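Local coordinates for Non-structural protein NS2 (Bluetongue virus, PDB 1UTY) that binds single-stranded RNA as a viral non-structural phosphoprotein, of which this chain is the RNA-binding domain, at residues I37-V42 and D73-M78; Y56-P61 and E97-T102. One frame throughout, in Å; residues are numbered along the deposited sequence.

Contact 1. Residues I37-V42 and D73-M78; sequences IKIGRV and DIISLM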
# COMPACT_ATOMS: atom_id res chain seq x y z
N ILE A 37 5.83 -18.40 -5.73
CA ILE A 37 6.38 -17.57 -6.79
C ILE A 37 7.74 -17.01 -6.37
O ILE A 37 7.83 -16.27 -5.40
CB ILE A 37 5.42 -16.42 -7.16
CG1 ILE A 37 4.03 -17.00 -7.47
CG2 ILE A 37 5.98 -15.61 -8.35
CD1 ILE A 37 2.97 -15.95 -7.64
N LYS A 38 8.78 -17.40 -7.09
CA LYS A 38 10.13 -16.95 -6.81
C LYS A 38 10.56 -15.96 -7.88
O LYS A 38 10.51 -16.27 -9.07
CB LYS A 38 11.09 -18.12 -6.78
CG LYS A 38 12.53 -17.74 -6.42
CD LYS A 38 13.31 -18.94 -5.88
CE LYS A 38 13.92 -19.76 -7.02
NZ LYS A 38 14.61 -21.00 -6.51
N ILE A 39 10.95 -14.76 -7.45
CA ILE A 39 11.41 -13.72 -8.37
C ILE A 39 12.89 -13.48 -8.11
O ILE A 39 13.31 -13.41 -6.96
CB ILE A 39 10.62 -12.40 -8.16
CG1 ILE A 39 9.14 -12.61 -8.44
CG2 ILE A 39 11.14 -11.30 -9.08
CD1 ILE A 39 8.28 -11.53 -7.84
N GLY A 40 13.69 -13.41 -9.17
CA GLY A 40 15.11 -13.14 -9.03
C GLY A 40 15.95 -13.75 -10.13
O GLY A 40 15.47 -13.99 -11.22
N ARG A 41 17.22 -13.98 -9.82
CA ARG A 41 18.17 -14.61 -10.73
C ARG A 41 17.58 -15.91 -11.28
O ARG A 41 17.69 -16.20 -12.47
CB ARG A 41 19.49 -14.89 -10.00
CG ARG A 41 20.65 -15.33 -10.88
CD ARG A 41 21.96 -15.52 -10.10
NE ARG A 41 22.75 -16.66 -10.58
CZ ARG A 41 24.06 -16.60 -10.86
NH1 ARG A 41 24.73 -15.46 -10.72
NH2 ARG A 41 24.70 -17.68 -11.28
N VAL A 42 17.01 -16.69 -10.37
CA VAL A 42 16.32 -17.92 -10.68
C VAL A 42 14.85 -17.66 -10.39
O VAL A 42 14.50 -17.17 -9.32
CB VAL A 42 16.85 -19.08 -9.82
CG1 VAL A 42 16.13 -20.40 -10.14
CG2 VAL A 42 18.37 -19.23 -9.99
N ASP A 73 11.34 -2.67 -0.32
CA ASP A 73 11.00 -3.85 -1.11
C ASP A 73 9.52 -3.83 -1.48
O ASP A 73 8.65 -3.94 -0.61
CB ASP A 73 11.33 -5.13 -0.35
CG ASP A 73 12.82 -5.34 -0.17
OD1 ASP A 73 13.63 -4.74 -0.90
OD2 ASP A 73 13.28 -6.10 0.70
N ILE A 74 9.25 -3.69 -2.77
CA ILE A 74 7.89 -3.65 -3.30
C ILE A 74 7.73 -4.75 -4.35
O ILE A 74 8.45 -4.76 -5.36
CB ILE A 74 7.57 -2.25 -3.88
CG1 ILE A 74 7.82 -1.16 -2.84
CG2 ILE A 74 6.15 -2.17 -4.31
CD1 ILE A 74 8.19 0.19 -3.40
N ILE A 75 6.79 -5.67 -4.11
CA ILE A 75 6.51 -6.76 -5.05
C ILE A 75 5.12 -6.60 -5.67
O ILE A 75 4.12 -6.62 -4.95
CB ILE A 75 6.65 -8.13 -4.35
CG1 ILE A 75 7.95 -8.21 -3.55
CG2 ILE A 75 6.63 -9.26 -5.38
CD1 ILE A 75 7.77 -8.48 -2.08
N SER A 76 5.05 -6.44 -6.98
CA SER A 76 3.77 -6.22 -7.66
C SER A 76 3.35 -7.47 -8.40
O SER A 76 4.11 -8.01 -9.20
CB SER A 76 3.86 -5.06 -8.67
OG SER A 76 4.31 -3.88 -8.05
N LEU A 77 2.13 -7.92 -8.14
CA LEU A 77 1.67 -9.19 -8.71
C LEU A 77 0.29 -9.06 -9.34
O LEU A 77 -0.65 -8.50 -8.75
CB LEU A 77 1.64 -10.28 -7.64
CG LEU A 77 2.90 -10.56 -6.85
CD1 LEU A 77 2.81 -9.87 -5.46
CD2 LEU A 77 3.10 -12.06 -6.71
N MET A 78 0.19 -9.58 -10.56
CA MET A 78 -1.10 -9.80 -11.20
C MET A 78 -1.47 -11.27 -11.09
O MET A 78 -0.83 -12.13 -11.69
CB MET A 78 -1.04 -9.38 -12.67
CG MET A 78 -0.82 -7.91 -12.90
SD MET A 78 -2.07 -6.88 -12.11
CE MET A 78 -1.59 -5.33 -12.77
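Residues 37-39, the end of strand 34-39, and strand 73-79 run in roughly opposing directions but are strongly inclined to each other, and the CA atoms of Ile37 and Leu77 lie 9.8 Å apart while those of Ile39 and Ile75 are separated by 9.1 Å. With no hydrogen bond joining the segments, this spacing is consistent with packing of two faces in a beta-sandwich-like fold: the strands are distant in the order of the domain's mixed sheet, yet their CB bonds point at each other, so the sheet apparently curls to bring them together across a hydrophobic core. Separate backbone ladders hold each side, Ile37 and Ile39 bonding to Ile12 and Lys10 of strand 10-15, and Ile75 to Ile68 of strand 64-70.

Ile37 and Leu77 meet tip to tip, CD1 of Ile37 reaching CD2 of Leu77 at 4.0 Å, an ordinary van der Waals contact. Ile39 places CG1 beside its backbone N (chi1 -61°) and then extends the chain (chi2 162°), which carries the terminal methyl across the gap. Ile12 and Ala86 also pack here: Ile12 touches both Ile39 and Ile75, and Ala86 touches both Ile39 and Leu77. On strand 73-79, Ser76 points away from the interface and its OG bonds to NE of Arg67. The tighter of the two pairs crosses obliquely, with Ile39 CD1 resting 3.7 Å from the CG2 branch of Ile75.

Contact 2. Residues Y56-P61 and E97-T102; sequences YVLNVP and EGVSVT
The hydroxyl of Tyr56, a residue that packs against Val101, is hydrogen-bonded to OD2 of Asp70, so the phenol is held at its polar end while Ile68, Ile75 and Val101 pack against the side chain. CG2 of Val101 comes up to the ring edge, in the ring plane, 4.0 Å from CE2 and 4.2 Å from CD2 of Tyr56. The ring gets there because CG sits beside the backbone N (chi1 -62°), turning the far end of the side chain toward residues 97-102 although the CB bond itself does not aim at them. Ile68 touches both partners.

Strands 56-59 and 97-110 do not pair directly; strand 113-123 lies between them in the mixed sheet and bonds to Val57 through Lys120 and Cys122. The contact therefore spans next-but-one strands, with CA atoms 8.1 Å apart at Tyr56 and Val101. Consistent with a sandwich-like curl of the sheet, strand 56-59 also faces strand 73-79, Leu58 touching Leu77. The second pair is looser: the CB bond of Leu58 does not aim at residues 97-102, and its outer branch makes the approach, CD1 lying 4.3 Å from CG1 of Val99, whose side chain also touches Cys122. From Ser100 and Thr102, weak hydrogen bonds run to Phe96 and Asn134 of the second subunit.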
# COMPACT_ATOMS: atom_id res chain seq x y z
N TYR A 56 7.18 -14.39 1.95
CA TYR A 56 5.92 -13.66 2.06
C TYR A 56 4.78 -14.65 1.87
O TYR A 56 4.77 -15.40 0.89
CB TYR A 56 5.80 -12.57 0.98
CG TYR A 56 6.87 -11.51 1.07
CD1 TYR A 56 8.18 -11.75 0.63
CD2 TYR A 56 6.59 -10.26 1.62
CE1 TYR A 56 9.17 -10.77 0.75
CE2 TYR A 56 7.56 -9.29 1.74
CZ TYR A 56 8.84 -9.55 1.30
OH TYR A 56 9.78 -8.57 1.41
N VAL A 57 3.84 -14.67 2.81
CA VAL A 57 2.60 -15.39 2.58
C VAL A 57 1.59 -14.36 2.08
O VAL A 57 1.26 -13.40 2.77
CB VAL A 57 2.07 -16.10 3.85
CG1 VAL A 57 0.68 -16.64 3.63
CG2 VAL A 57 3.02 -17.21 4.27
N LEU A 58 1.16 -14.56 0.85
CA LEU A 58 0.16 -13.72 0.25
C LEU A 58 -1.16 -14.49 0.25
O LEU A 58 -1.42 -15.33 -0.62
CB LEU A 58 0.59 -13.32 -1.16
CG LEU A 58 -0.35 -12.39 -1.93
CD1 LEU A 58 -0.71 -11.14 -1.08
CD2 LEU A 58 0.27 -12.01 -3.29
N ASN A 59 -1.95 -14.22 1.28
CA ASN A 59 -3.29 -14.77 1.43
C ASN A 59 -4.22 -13.90 0.59
O ASN A 59 -4.38 -12.70 0.88
CB ASN A 59 -3.64 -14.74 2.92
CG ASN A 59 -5.03 -15.32 3.24
OD1 ASN A 59 -5.84 -15.59 2.37
ND2 ASN A 59 -5.31 -15.47 4.53
N VAL A 60 -4.77 -14.46 -0.49
CA VAL A 60 -5.76 -13.72 -1.29
C VAL A 60 -7.08 -14.48 -1.40
O VAL A 60 -7.09 -15.69 -1.24
CB VAL A 60 -5.23 -13.31 -2.71
CG1 VAL A 60 -3.92 -12.55 -2.60
CG2 VAL A 60 -5.10 -14.49 -3.64
N PRO A 61 -8.18 -13.77 -1.64
CA PRO A 61 -9.50 -14.40 -1.82
C PRO A 61 -9.88 -14.72 -3.28
O PRO A 61 -10.92 -15.36 -3.51
CB PRO A 61 -10.45 -13.34 -1.26
CG PRO A 61 -9.78 -12.03 -1.71
CD PRO A 61 -8.28 -12.29 -1.71
N GLU A 97 -3.85 -3.22 -5.33
CA GLU A 97 -4.16 -3.18 -3.91
C GLU A 97 -2.86 -3.20 -3.11
O GLU A 97 -2.13 -4.19 -3.12
CB GLU A 97 -5.03 -4.37 -3.53
CG GLU A 97 -5.39 -4.38 -2.06
CD GLU A 97 -6.21 -5.59 -1.65
OE1 GLU A 97 -6.78 -6.27 -2.54
OE2 GLU A 97 -6.28 -5.85 -0.44
N GLY A 98 -2.57 -2.09 -2.43
CA GLY A 98 -1.48 -2.01 -1.47
C GLY A 98 -1.69 -2.96 -0.30
O GLY A 98 -2.55 -2.77 0.53
N VAL A 99 -0.90 -4.02 -0.27
CA VAL A 99 -1.02 -5.02 0.77
C VAL A 99 0.10 -4.75 1.76
O VAL A 99 1.26 -4.53 1.37
CB VAL A 99 -0.89 -6.45 0.17
CG1 VAL A 99 -0.95 -7.51 1.26
CG2 VAL A 99 -1.96 -6.69 -0.89
N SER A 100 -0.26 -4.74 3.04
CA SER A 100 0.70 -4.58 4.12
C SER A 100 1.36 -5.90 4.57
O SER A 100 0.79 -7.00 4.43
CB SER A 100 0.02 -3.93 5.34
OG SER A 100 -0.17 -2.54 5.13
N VAL A 101 2.55 -5.77 5.14
CA VAL A 101 3.29 -6.88 5.68
C VAL A 101 3.19 -6.84 7.19
O VAL A 101 3.40 -5.80 7.80
CB VAL A 101 4.78 -6.78 5.27
CG1 VAL A 101 5.64 -7.69 6.12
CG2 VAL A 101 4.94 -7.10 3.82
N THR A 102 2.87 -7.97 7.79
CA THR A 102 2.98 -8.12 9.24
C THR A 102 3.92 -9.30 9.47
O THR A 102 3.57 -10.42 9.14
CB THR A 102 1.61 -8.38 9.89
OG1 THR A 102 0.66 -7.39 9.47
CG2 THR A 102 1.70 -8.18 11.40

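Both contacts are buried and apolar, with no hydrogen bond between their segments, yet they bridge different spans of one sheet: contact 1 joins strands far apart in its order, contact 2 strands separated by a single neighbour. They merge into a continuous core. CD1 of Ile75 packs 3.7 Å from CZ of Tyr56, and CD1 of Leu77 lies 4.0 Å from CD2 of Leu58, so strand 73-79 meets both 34-39 and 56-59. Contact 1 is wholly aliphatic, whereas contact 2 includes a tyrosine with a polar terminus. Residues of both segment pairs also reach the second subunit: Ile74 packs on its Gly71, and Val57 on its Leu144.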